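Local coordinates for mannosylglycerate hydrolase MGH1-like glycoside hydrolase domain-containing protein (Thermus thermophilus HB8, PDB 4WVA), which hydrolyses mannosylglycerate, a solute made under osmotic stress, into mannose and glycerate, and probably cleaves glucosylglycerate to glucose and glycerate as well, at residues A[162-167]-A[299-304]; A[281-286]-A[317-322]; A[327-332]-A[338-343]; A[360-365]-A[376-381]. All blocks are in the same frame, centred on the assembly; numbering follows the deposited sequence.

Interaction 1. Residues A[162-167]-A[299-304]; sequences SGMDNS and TSAGFL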
loop_
_atom_site.group_PDB
_atom_site.type_symbol
_atom_site.label_atom_id
_atom_site.label_comp_id
_atom_site.label_asym_id
_atom_site.label_seq_id
_atom_site.Cartn_x
_atom_site.Cartn_y
_atom_site.Cartn_z
ATOM N N SER A 162 -14.106 6.791 -21.983
ATOM C CA SER A 162 -13.605 7.600 -20.866
ATOM C C SER A 162 -14.695 8.424 -20.204
ATOM O O SER A 162 -14.514 8.901 -19.092
ATOM C CB SER A 162 -12.498 8.539 -21.327
ATOM O OG SER A 162 -13.018 9.608 -22.121
ATOM N N GLY A 163 -15.820 8.622 -20.901
ATOM C CA GLY A 163 -16.817 9.589 -20.468
ATOM C C GLY A 163 -16.406 11.036 -20.681
ATOM O O GLY A 163 -17.209 11.946 -20.443
ATOM N N MET A 164 -15.184 11.250 -21.168
ATOM C CA MET A 164 -14.578 12.567 -21.300
ATOM C C MET A 164 -14.189 12.746 -22.766
ATOM O O MET A 164 -13.017 12.808 -23.161
ATOM C CB MET A 164 -13.388 12.708 -20.361
ATOM C CG MET A 164 -13.763 12.428 -18.926
ATOM S SD MET A 164 -12.368 12.683 -17.818
ATOM C CE MET A 164 -13.053 12.200 -16.232
ATOM N N ASP A 165 -15.241 12.838 -23.572
ATOM C CA ASP A 165 -15.170 12.523 -25.000
ATOM C C ASP A 165 -14.023 13.200 -25.739
ATOM O O ASP A 165 -13.288 12.555 -26.476
ATOM C CB ASP A 165 -16.475 12.908 -25.715
ATOM C CG ASP A 165 -17.729 12.383 -25.045
ATOM O OD1 ASP A 165 -17.675 11.663 -24.019
ATOM O OD2 ASP A 165 -18.824 12.704 -25.572
ATOM N N ASN A 166 -13.886 14.511 -25.567
ATOM C CA ASN A 166 -12.884 15.284 -26.287
ATOM C C ASN A 166 -11.754 15.797 -25.398
ATOM O O ASN A 166 -11.158 16.842 -25.666
ATOM C CB ASN A 166 -13.541 16.433 -27.074
ATOM C CG ASN A 166 -14.004 17.564 -26.179
ATOM O OD1 ASN A 166 -14.242 17.370 -24.971
ATOM N ND2 ASN A 166 -14.130 18.761 -26.754
ATOM N N SER A 167 -11.457 15.069 -24.322
ATOM C CA SER A 167 -10.306 15.419 -23.490
ATOM C C SER A 167 -9.081 15.638 -24.384
ATOM O O SER A 167 -8.868 14.845 -25.295
ATOM C CB SER A 167 -9.978 14.280 -22.535
ATOM O OG SER A 167 -8.842 14.617 -21.748
ATOM N N THR A 299 -5.033 16.455 -17.110
ATOM C CA THR A 299 -6.471 16.671 -17.107
ATOM C C THR A 299 -7.034 16.392 -15.716
ATOM O O THR A 299 -6.348 15.836 -14.841
ATOM C CB THR A 299 -7.196 15.782 -18.125
ATOM O OG1 THR A 299 -7.236 14.434 -17.638
ATOM C CG2 THR A 299 -6.512 15.830 -19.495
ATOM N N SER A 300 -8.297 16.753 -15.512
ATOM C CA SER A 300 -8.923 16.499 -14.211
ATOM C C SER A 300 -8.993 14.997 -13.893
ATOM O O SER A 300 -9.104 14.628 -12.726
ATOM C CB SER A 300 -10.316 17.122 -14.112
ATOM O OG SER A 300 -11.175 16.599 -15.081
ATOM N N ALA A 301 -8.950 14.141 -14.912
ATOM C CA ALA A 301 -8.965 12.693 -14.684
ATOM C C ALA A 301 -7.758 12.219 -13.875
ATOM O O ALA A 301 -7.838 11.243 -13.150
ATOM C CB ALA A 301 -9.020 11.933 -15.998
ATOM N N GLY A 302 -6.646 12.928 -14.002
ATOM C CA GLY A 302 -5.436 12.611 -13.271
ATOM C C GLY A 302 -5.506 12.809 -11.767
ATOM O O GLY A 302 -4.603 12.374 -11.079
ATOM N N PHE A 303 -6.555 13.466 -11.266
ATOM C CA PHE A 303 -6.825 13.546 -9.830
ATOM C C PHE A 303 -7.603 12.322 -9.329
ATOM O O PHE A 303 -7.635 12.064 -8.123
ATOM C CB PHE A 303 -7.615 14.804 -9.472
ATOM C CG PHE A 303 -6.836 16.077 -9.599
ATOM C CD1 PHE A 303 -6.086 16.552 -8.521
ATOM C CD2 PHE A 303 -6.863 16.799 -10.772
ATOM C CE1 PHE A 303 -5.370 17.730 -8.626
ATOM C CE2 PHE A 303 -6.140 17.987 -10.885
ATOM C CZ PHE A 303 -5.388 18.434 -9.824
ATOM N N LEU A 304 -8.178 11.533 -10.235
ATOM C CA LEU A 304 -9.110 10.498 -9.809
ATOM C C LEU A 304 -8.454 9.335 -9.045
ATOM O O LEU A 304 -9.150 8.660 -8.310
ATOM C CB LEU A 304 -9.985 10.023 -10.963
ATOM C CG LEU A 304 -11.002 11.065 -11.450
ATOM C CD1 LEU A 304 -11.641 10.560 -12.725
ATOM C CD2 LEU A 304 -12.060 11.338 -10.390
HETATM O O HOH W 1 -8.149 12.663 -19.623
#
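M164 meets A301 and L304 through methyl groups and sulfur rather than flat surfaces; the ring of this neighbourhood, F303, stands back from 162-167, takes S300 O at its edge, in its own plane, and packs edge-to-face with the rings of F283 and W326. Beyond CG, which lies anti to the carbonyl carbon, the M164 chain runs extended (chi2 and chi3 both -177°). M164 SD rests 3.9 Å from A301 CB, and M164 CE meets L304 CD1 tip to tip at 4.1 Å. Beside this apolar bridge lies a polar one. A water sits 3.0 Å from S167 OG and 2.8 Å from T299 OG1, while T299 CG2 touches S167 OG directly at 3.5 Å. The 162-167 loop is itself shaped by an ST turn, in which M164 N donates to S162 OG (2.9 Å), and by a type I turn from M164 to S167. This loop carries the probable proton donor D165, and G163 O binds the Tris molecule, so the M164 contact probably lies behind the substrate pocket, its side chain near those of W34 and W350. L304 packs on M361 of helix 356-368, while F303 also reaches helix 313-327.

Interaction 2. Residues A[281-286]-A[317-322]; sequences AGFYFS and SLLAQE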
loop_
_atom_site.group_PDB
_atom_site.type_symbol
_atom_site.label_atom_id
_atom_site.label_comp_id
_atom_site.label_asym_id
_atom_site.label_seq_id
_atom_site.Cartn_x
_atom_site.Cartn_y
_atom_site.Cartn_z
ATOM N N ALA A 281 6.586 15.297 -13.958
ATOM C CA ALA A 281 5.426 16.186 -14.070
ATOM C C ALA A 281 4.677 16.372 -12.760
ATOM O O ALA A 281 3.972 17.366 -12.573
ATOM C CB ALA A 281 4.478 15.666 -15.154
ATOM N N GLY A 282 4.833 15.422 -11.835
ATOM C CA GLY A 282 4.088 15.427 -10.601
ATOM C C GLY A 282 2.592 15.279 -10.841
ATOM O O GLY A 282 1.780 16.018 -10.294
ATOM N N PHE A 283 2.233 14.297 -11.653
ATOM C CA PHE A 283 0.837 14.098 -12.020
ATOM C C PHE A 283 0.632 12.707 -12.603
ATOM O O PHE A 283 1.588 12.059 -12.987
ATOM C CB PHE A 283 0.449 15.148 -13.066
ATOM C CG PHE A 283 -0.989 15.527 -13.018
ATOM C CD1 PHE A 283 -1.467 16.310 -11.977
ATOM C CD2 PHE A 283 -1.874 15.109 -14.000
ATOM C CE1 PHE A 283 -2.805 16.665 -11.906
ATOM C CE2 PHE A 283 -3.211 15.475 -13.935
ATOM C CZ PHE A 283 -3.676 16.262 -12.898
ATOM N N TYR A 284 -0.619 12.245 -12.620
ATOM C CA TYR A 284 -0.959 10.976 -13.251
ATOM C C TYR A 284 -1.353 11.208 -14.710
ATOM O O TYR A 284 -2.194 12.072 -14.996
ATOM C CB TYR A 284 -2.138 10.303 -12.564
ATOM C CG TYR A 284 -1.883 9.754 -11.167
ATOM C CD1 TYR A 284 -1.409 8.472 -10.984
ATOM C CD2 TYR A 284 -2.171 10.510 -10.035
ATOM C CE1 TYR A 284 -1.226 7.939 -9.714
ATOM C CE2 TYR A 284 -1.976 10.004 -8.762
ATOM C CZ TYR A 284 -1.500 8.718 -8.602
ATOM O OH TYR A 284 -1.316 8.222 -7.324
ATOM N N PHE A 285 -0.779 10.414 -15.603
ATOM C CA PHE A 285 -1.084 10.495 -17.033
ATOM C C PHE A 285 -1.774 9.237 -17.519
ATOM O O PHE A 285 -1.458 8.134 -17.080
ATOM C CB PHE A 285 0.200 10.650 -17.857
ATOM C CG PHE A 285 0.887 11.989 -17.710
ATOM C CD1 PHE A 285 0.167 13.160 -17.571
ATOM C CD2 PHE A 285 2.280 12.067 -17.756
ATOM C CE1 PHE A 285 0.817 14.389 -17.453
ATOM C CE2 PHE A 285 2.930 13.289 -17.635
ATOM C CZ PHE A 285 2.193 14.444 -17.474
ATOM N N SER A 286 -2.678 9.408 -18.484
ATOM C CA SER A 286 -3.122 8.290 -19.291
ATOM C C SER A 286 -1.975 7.878 -20.232
ATOM O O SER A 286 -1.052 8.672 -20.487
ATOM C CB SER A 286 -4.359 8.691 -20.093
ATOM O OG SER A 286 -5.456 9.010 -19.241
ATOM N N SER A 317 -0.456 14.937 -1.604
ATOM C CA SER A 317 -0.085 16.320 -1.317
ATOM C C SER A 317 0.412 17.035 -2.577
ATOM O O SER A 317 0.135 18.228 -2.751
ATOM C CB SER A 317 0.928 16.404 -0.156
ATOM O OG SER A 317 2.273 16.359 -0.593
ATOM N N LEU A 318 1.114 16.328 -3.459
ATOM C CA LEU A 318 1.547 16.923 -4.740
ATOM C C LEU A 318 0.336 17.237 -5.644
ATOM O O LEU A 318 0.285 18.285 -6.319
ATOM C CB LEU A 318 2.594 16.042 -5.444
ATOM C CG LEU A 318 3.901 15.903 -4.651
ATOM C CD1 LEU A 318 4.777 14.831 -5.258
ATOM C CD2 LEU A 318 4.657 17.213 -4.614
ATOM N N LEU A 319 -0.662 16.347 -5.651
ATOM C CA LEU A 319 -1.920 16.661 -6.329
ATOM C C LEU A 319 -2.637 17.867 -5.699
ATOM O O LEU A 319 -3.193 18.703 -6.433
ATOM C CB LEU A 319 -2.843 15.436 -6.371
ATOM C CG LEU A 319 -2.437 14.303 -7.311
ATOM C CD1 LEU A 319 -3.425 13.135 -7.203
ATOM C CD2 LEU A 319 -2.376 14.798 -8.755
ATOM N N ALA A 320 -2.634 17.964 -4.371
ATOM C CA ALA A 320 -3.258 19.107 -3.686
ATOM C C ALA A 320 -2.606 20.419 -4.135
ATOM O O ALA A 320 -3.290 21.400 -4.404
ATOM C CB ALA A 320 -3.177 18.957 -2.185
ATOM N N GLN A 321 -1.284 20.404 -4.256
ATOM C CA GLN A 321 -0.541 21.560 -4.761
ATOM C C GLN A 321 -0.939 21.896 -6.186
ATOM O O GLN A 321 -1.135 23.066 -6.528
ATOM C CB GLN A 321 0.968 21.315 -4.660
ATOM C CG GLN A 321 1.430 21.262 -3.225
ATOM C CD GLN A 321 2.932 21.130 -3.065
ATOM O OE1 GLN A 321 3.589 20.396 -3.790
ATOM N NE2 GLN A 321 3.477 21.840 -2.099
ATOM N N GLU A 322 -1.102 20.871 -7.016
ATOM C CA GLU A 322 -1.489 21.097 -8.391
ATOM C C GLU A 322 -2.894 21.698 -8.476
ATOM O O GLU A 322 -3.112 22.611 -9.265
ATOM C CB GLU A 322 -1.400 19.814 -9.219
ATOM C CG GLU A 322 -1.579 20.037 -10.713
ATOM C CD GLU A 322 -0.428 20.790 -11.377
ATOM O OE1 GLU A 322 0.667 20.926 -10.772
ATOM O OE2 GLU A 322 -0.613 21.211 -12.532
#
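A G1 beta bulge, with G282 and F283 both opposite D278, opens the strand whose residues F283 and Y284 pack on L319 and E322 of helix 313-327. G282 takes the positive phi (63°) usual for the first residue of such a bulge. From there the two aromatic side chains meet the helix differently, and L319 serves both with its forked end. L319 CD2 lies 3.7 Å from F283 CD1, approaching that ring obliquely, whereas L319 CD1 comes to the edge of the Y284 ring, in plane, 3.8 Å from Y284 CE2. The leucine side chain crosses each aromatic side chain at about a right angle. One helical turn on, E322 CG touches F283 CE1 at 3.8 Å. A chi1 of -171° brings E322 CG to the ring, and the bend at chi2 then turns the carboxylate, 64° from the ring plane, toward salt bridges with K298 and R325 and a hydrogen bond from W326 NE1. Y284 OH, for its part, bonds to E274. An alanine in place of F283 would probably leave L319 CD2 and the E322 methylene without their aromatic neighbour and open a gap between strand and helix. W277 of strand 277-278 and L306 of helix 305-308 also pack on L319, and L318 packs against R367 of the second subunit.

Interaction 3. Residues A[327-332]-A[338-343]; sequences GEKARY and DPTSPF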
loop_
_atom_site.group_PDB
_atom_site.type_symbol
_atom_site.label_atom_id
_atom_site.label_comp_id
_atom_site.label_asym_id
_atom_site.label_seq_id
_atom_site.Cartn_x
_atom_site.Cartn_y
_atom_site.Cartn_z
ATOM N N GLY A 327 -6.242 26.632 -9.378
ATOM C CA GLY A 327 -7.012 27.680 -8.722
ATOM C C GLY A 327 -6.382 29.067 -8.730
ATOM O O GLY A 327 -7.071 30.047 -8.472
ATOM N N GLU A 328 -5.096 29.167 -9.038
ATOM C CA GLU A 328 -4.441 30.475 -9.231
ATOM C C GLU A 328 -4.881 31.124 -10.542
ATOM O O GLU A 328 -4.734 32.336 -10.715
ATOM C CB GLU A 328 -2.913 30.333 -9.253
ATOM C CG GLU A 328 -2.283 29.822 -7.957
ATOM C CD GLU A 328 -0.767 29.727 -8.037
ATOM O OE1 GLU A 328 -0.208 29.818 -9.153
ATOM O OE2 GLU A 328 -0.106 29.560 -6.991
ATOM N N LYS A 329 -5.375 30.313 -11.479
ATOM C CA LYS A 329 -5.721 30.775 -12.825
ATOM C C LYS A 329 -7.208 30.746 -13.165
ATOM O O LYS A 329 -7.653 31.492 -14.046
ATOM C CB LYS A 329 -4.947 29.962 -13.859
ATOM C CG LYS A 329 -3.454 30.256 -13.874
ATOM C CD LYS A 329 -3.196 31.751 -13.976
ATOM C CE LYS A 329 -1.790 32.059 -14.453
ATOM N NZ LYS A 329 -1.650 33.522 -14.714
ATOM N N ALA A 330 -7.970 29.890 -12.482
ATOM C CA ALA A 330 -9.417 29.796 -12.686
ATOM C C ALA A 330 -10.146 30.141 -11.400
ATOM O O ALA A 330 -9.784 29.656 -10.332
ATOM C CB ALA A 330 -9.787 28.391 -13.131
ATOM N N ARG A 331 -11.208 30.937 -11.494
ATOM C CA ARG A 331 -12.028 31.244 -10.325
ATOM C C ARG A 331 -12.659 29.997 -9.719
ATOM O O ARG A 331 -12.716 29.854 -8.503
ATOM C CB ARG A 331 -13.127 32.263 -10.662
ATOM C CG ARG A 331 -14.249 32.406 -9.623
ATOM C CD ARG A 331 -13.826 32.755 -8.189
ATOM N NE ARG A 331 -14.953 32.660 -7.240
ATOM C CZ ARG A 331 -15.311 31.574 -6.540
ATOM N NH1 ARG A 331 -14.624 30.420 -6.615
ATOM N NH2 ARG A 331 -16.363 31.647 -5.722
ATOM N N TYR A 332 -13.142 29.106 -10.577
ATOM C CA TYR A 332 -13.893 27.932 -10.139
ATOM C C TYR A 332 -13.077 26.676 -10.381
ATOM O O TYR A 332 -12.630 26.446 -11.495
ATOM C CB TYR A 332 -15.220 27.821 -10.896
ATOM C CG TYR A 332 -16.162 28.958 -10.586
ATOM C CD1 TYR A 332 -16.340 29.989 -11.492
ATOM C CD2 TYR A 332 -16.826 29.021 -9.376
ATOM C CE1 TYR A 332 -17.182 31.043 -11.213
ATOM C CE2 TYR A 332 -17.671 30.084 -9.079
ATOM C CZ TYR A 332 -17.841 31.095 -10.012
ATOM O OH TYR A 332 -18.690 32.167 -9.745
ATOM N N ASP A 338 -5.727 21.570 -17.190
ATOM C CA ASP A 338 -4.873 22.587 -16.619
ATOM C C ASP A 338 -5.118 23.911 -17.363
ATOM O O ASP A 338 -4.962 23.969 -18.588
ATOM C CB ASP A 338 -3.418 22.110 -16.760
ATOM C CG ASP A 338 -2.385 23.080 -16.192
ATOM O OD1 ASP A 338 -2.696 24.242 -15.871
ATOM O OD2 ASP A 338 -1.215 22.646 -16.079
ATOM N N PRO A 339 -5.504 24.970 -16.630
ATOM C CA PRO A 339 -5.838 26.224 -17.301
ATOM C C PRO A 339 -4.650 26.892 -17.999
ATOM O O PRO A 339 -4.862 27.817 -18.804
ATOM C CB PRO A 339 -6.393 27.116 -16.182
ATOM C CG PRO A 339 -6.038 26.458 -14.905
ATOM C CD PRO A 339 -5.798 25.002 -15.188
ATOM N N THR A 340 -3.429 26.434 -17.712
ATOM C CA THR A 340 -2.243 26.914 -18.441
ATOM C C THR A 340 -1.880 26.046 -19.639
ATOM O O THR A 340 -0.909 26.350 -20.337
ATOM C CB THR A 340 -0.997 27.036 -17.529
ATOM O OG1 THR A 340 -0.592 25.746 -17.063
ATOM C CG2 THR A 340 -1.266 27.932 -16.359
ATOM N N SER A 341 -2.620 24.961 -19.879
ATOM C CA SER A 341 -2.353 24.099 -21.020
ATOM C C SER A 341 -2.624 24.884 -22.300
ATOM O O SER A 341 -3.590 25.636 -22.369
ATOM C CB SER A 341 -3.231 22.848 -21.006
ATOM O OG SER A 341 -3.131 22.123 -22.219
ATOM N N PRO A 342 -1.789 24.687 -23.329
ATOM C CA PRO A 342 -2.111 25.282 -24.632
ATOM C C PRO A 342 -3.425 24.767 -25.246
ATOM O O PRO A 342 -3.937 25.391 -26.174
ATOM C CB PRO A 342 -0.908 24.887 -25.509
ATOM C CG PRO A 342 -0.318 23.695 -24.836
ATOM C CD PRO A 342 -0.546 23.897 -23.371
ATOM N N PHE A 343 -3.966 23.661 -24.722
ATOM C CA PHE A 343 -5.214 23.062 -25.193
ATOM C C PHE A 343 -6.455 23.529 -24.440
ATOM O O PHE A 343 -7.564 23.130 -24.784
ATOM C CB PHE A 343 -5.143 21.524 -25.092
ATOM C CG PHE A 343 -3.943 20.939 -25.760
ATOM C CD1 PHE A 343 -3.776 21.064 -27.131
ATOM C CD2 PHE A 343 -2.964 20.276 -25.021
ATOM C CE1 PHE A 343 -2.654 20.543 -27.758
ATOM C CE2 PHE A 343 -1.841 19.758 -25.640
ATOM C CZ PHE A 343 -1.686 19.894 -27.012
#
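K329 lies over P339 and T340 with the first carbons of its side chain, an example of a lysine whose aliphatic stem makes the contact while its charge is carried elsewhere. K329 CB sits 3.8 Å from P339 CG, against the proline ring, and K329 CG is 4.0 Å from T340 CG2, the lysine and threonine side chains crossing at about a right angle. The lysine chain then bends at chi2 (-51°), so that the outer half leads away from 338-343 and takes NZ to the surface. T340 holds its rotamer by an internal bond. T340 OG1 occupies the crowded position between backbone N and carbonyl carbon (chi1 65°), from which it donates to D338 OD1 at 2.8 Å; this rotamer places CG2 against K329. T340 N joins it on D338 OD1 at 3.0 Å, both donors coming to one face of the carboxylate, OG1 some 45° out of its plane. The N-H bond makes an Asx turn, fitted into a type I turn closed by S341 N to D338 O, and an ST turn from F343 N to S341 OG (3.1 Å) follows. The same two-donor grip probably fixes the rotation of the D338 carboxylate. Both segments belong to the long connection between helices 313-327 and 356-368: P339 packs on W326 of the former, while Y332 lies against D381 and L385 of helix 372-389.

Interaction 4. Residues A[360-365]-A[376-381]; sequences WMVAEG and ARLKAD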
loop_
_atom_site.group_PDB
_atom_site.type_symbol
_atom_site.label_atom_id
_atom_site.label_comp_id
_atom_site.label_asym_id
_atom_site.label_seq_id
_atom_site.Cartn_x
_atom_site.Cartn_y
_atom_site.Cartn_z
ATOM N N TRP A 360 -17.089 16.319 -7.510
ATOM C CA TRP A 360 -17.540 15.436 -6.436
ATOM C C TRP A 360 -16.548 14.284 -6.165
ATOM O O TRP A 360 -16.137 14.081 -5.006
ATOM C CB TRP A 360 -18.956 14.933 -6.713
ATOM C CG TRP A 360 -19.412 13.984 -5.647
ATOM C CD1 TRP A 360 -19.809 14.301 -4.372
ATOM C CD2 TRP A 360 -19.467 12.566 -5.748
ATOM N NE1 TRP A 360 -20.111 13.152 -3.682
ATOM C CE2 TRP A 360 -19.906 12.076 -4.499
ATOM C CE3 TRP A 360 -19.198 11.654 -6.779
ATOM C CZ2 TRP A 360 -20.073 10.718 -4.252
ATOM C CZ3 TRP A 360 -19.370 10.301 -6.532
ATOM C CH2 TRP A 360 -19.803 9.848 -5.274
ATOM N N MET A 361 -16.130 13.559 -7.207
ATOM C CA MET A 361 -15.213 12.432 -6.983
ATOM C C MET A 361 -13.876 12.914 -6.429
ATOM O O MET A 361 -13.290 12.277 -5.553
ATOM C CB MET A 361 -14.963 11.627 -8.247
ATOM C CG MET A 361 -16.159 10.820 -8.695
ATOM S SD MET A 361 -15.865 9.823 -10.173
ATOM C CE MET A 361 -15.899 11.062 -11.451
ATOM N N VAL A 362 -13.381 14.028 -6.948
ATOM C CA VAL A 362 -12.089 14.560 -6.505
ATOM C C VAL A 362 -12.171 15.133 -5.080
ATOM O O VAL A 362 -11.247 14.952 -4.305
ATOM C CB VAL A 362 -11.524 15.568 -7.525
ATOM C CG1 VAL A 362 -10.232 16.190 -7.031
ATOM C CG2 VAL A 362 -11.301 14.865 -8.843
ATOM N N ALA A 363 -13.274 15.801 -4.738
ATOM C CA ALA A 363 -13.495 16.237 -3.350
ATOM C C ALA A 363 -13.540 15.052 -2.391
ATOM O O ALA A 363 -12.934 15.096 -1.323
ATOM C CB ALA A 363 -14.784 17.034 -3.236
ATOM N N GLU A 364 -14.270 14.006 -2.771
ATOM C CA GLU A 364 -14.307 12.756 -2.006
ATOM C C GLU A 364 -12.878 12.254 -1.757
ATOM O O GLU A 364 -12.531 11.909 -0.635
ATOM C CB GLU A 364 -15.134 11.694 -2.741
ATOM C CG GLU A 364 -16.630 11.861 -2.551
ATOM C CD GLU A 364 -17.129 11.278 -1.248
ATOM O OE1 GLU A 364 -16.568 10.252 -0.807
ATOM O OE2 GLU A 364 -18.121 11.794 -0.689
ATOM N N GLY A 365 -12.075 12.197 -2.818
ATOM C CA GLY A 365 -10.697 11.698 -2.714
ATOM C C GLY A 365 -9.858 12.578 -1.809
ATOM O O GLY A 365 -9.155 12.080 -0.924
ATOM N N ALA A 376 -13.633 21.073 0.606
ATOM C CA ALA A 376 -14.676 22.075 0.857
ATOM C C ALA A 376 -14.757 23.111 -0.263
ATOM O O ALA A 376 -15.839 23.572 -0.622
ATOM C CB ALA A 376 -14.419 22.754 2.193
ATOM N N ARG A 377 -13.607 23.484 -0.802
ATOM C CA ARG A 377 -13.551 24.410 -1.929
ATOM C C ARG A 377 -14.211 23.831 -3.182
ATOM O O ARG A 377 -14.932 24.527 -3.884
ATOM C CB ARG A 377 -12.082 24.791 -2.177
ATOM C CG ARG A 377 -11.804 25.576 -3.429
ATOM C CD ARG A 377 -12.472 26.924 -3.474
ATOM N NE ARG A 377 -12.353 27.536 -4.797
ATOM C CZ ARG A 377 -11.220 27.968 -5.339
ATOM N NH1 ARG A 377 -10.047 27.869 -4.687
ATOM N NH2 ARG A 377 -11.256 28.503 -6.550
ATOM N N LEU A 378 -13.941 22.556 -3.477
ATOM C CA LEU A 378 -14.538 21.881 -4.622
ATOM C C LEU A 378 -16.054 21.777 -4.489
ATOM O O LEU A 378 -16.802 21.978 -5.452
ATOM C CB LEU A 378 -13.934 20.466 -4.788
ATOM C CG LEU A 378 -12.481 20.480 -5.244
ATOM C CD1 LEU A 378 -11.769 19.188 -4.921
ATOM C CD2 LEU A 378 -12.432 20.776 -6.726
ATOM N N LYS A 379 -16.519 21.449 -3.288
ATOM C CA LYS A 379 -17.958 21.496 -3.005
ATOM C C LYS A 379 -18.547 22.896 -3.150
ATOM O O LYS A 379 -19.556 23.097 -3.825
ATOM C CB LYS A 379 -18.232 20.985 -1.605
ATOM C CG LYS A 379 -19.712 20.925 -1.263
ATOM C CD LYS A 379 -19.938 20.408 0.139
ATOM C CE LYS A 379 -21.425 20.479 0.475
ATOM N NZ LYS A 379 -21.694 20.026 1.862
ATOM N N ALA A 380 -17.936 23.862 -2.487
ATOM C CA ALA A 380 -18.452 25.228 -2.538
ATOM C C ALA A 380 -18.530 25.749 -3.979
ATOM O O ALA A 380 -19.523 26.352 -4.375
ATOM C CB ALA A 380 -17.584 26.136 -1.688
ATOM N N ASP A 381 -17.485 25.523 -4.770
ATOM C CA ASP A 381 -17.513 25.958 -6.161
ATOM C C ASP A 381 -18.623 25.258 -6.955
ATOM O O ASP A 381 -19.362 25.899 -7.703
ATOM C CB ASP A 381 -16.153 25.758 -6.825
ATOM C CG ASP A 381 -15.143 26.815 -6.406
ATOM O OD1 ASP A 381 -15.514 27.745 -5.635
ATOM O OD2 ASP A 381 -13.967 26.710 -6.821
#
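L378 points toward helix 356-368 and meets A363, whose small side chain probably allows the close approach, 5.9 Å between the CA atoms of A363 and L378. A363 CB meets L378 CB at 3.9 Å. With CG anti to its carbonyl carbon (chi1 -70°), L378 then swings CD1 along the surface of the other helix, where it lies 3.7 Å from A363 N. L378 CD1 also touches V362 CG1 at 4.0 Å, the valine and leucine side chains crossing obliquely. The contact is thus one leucine laid over an alanine and beside a valine, with purely apolar packing between side chains. R377 and D381 pair within their helix and also hold the 331-333 loop: R377 NE forms a salt bridge to D381 OD2 (2.7 Å), coming on the syn side of OD2, 34° out of the carboxylate plane, with the oxygen 29° out of the R377 guanidinium plane, while R331 NH1 reaches D381 OD1 and L333 N reaches D381 OD2. Consecutive in sequence and running roughly antiparallel, helices 356-368 and 372-389 make a helical hairpin, as expected of an (alpha/alpha)6 barrel. Around it, W418 of helix 409-418 packs on A363, and F38 of helix 33-43 on W360 and M361.

Overall arrangement
Interactions 1 and 2 interleave along the chain, their segments alternating between 162 and 322, and interactions 3 and 4 follow in series. All six pairs of centres lie 14 to 17 Å apart, forming a connected patch of the barrel. Segment 299-304 links interactions 2 and 4 to interaction 1: its F303 ring touches the strand and helix of interaction 2, and F303 CB packs on V362 of interaction 4. Interactions 3 and 4 join by charge, whereas interactions 2 and 4 remain about 7 Å apart at their nearest atoms. Contacts thus pass from the loop of the probable proton donor through 299-304 and helix 356-368 to helix 372-389, whose R377 and D381 meet the 327-332 loop.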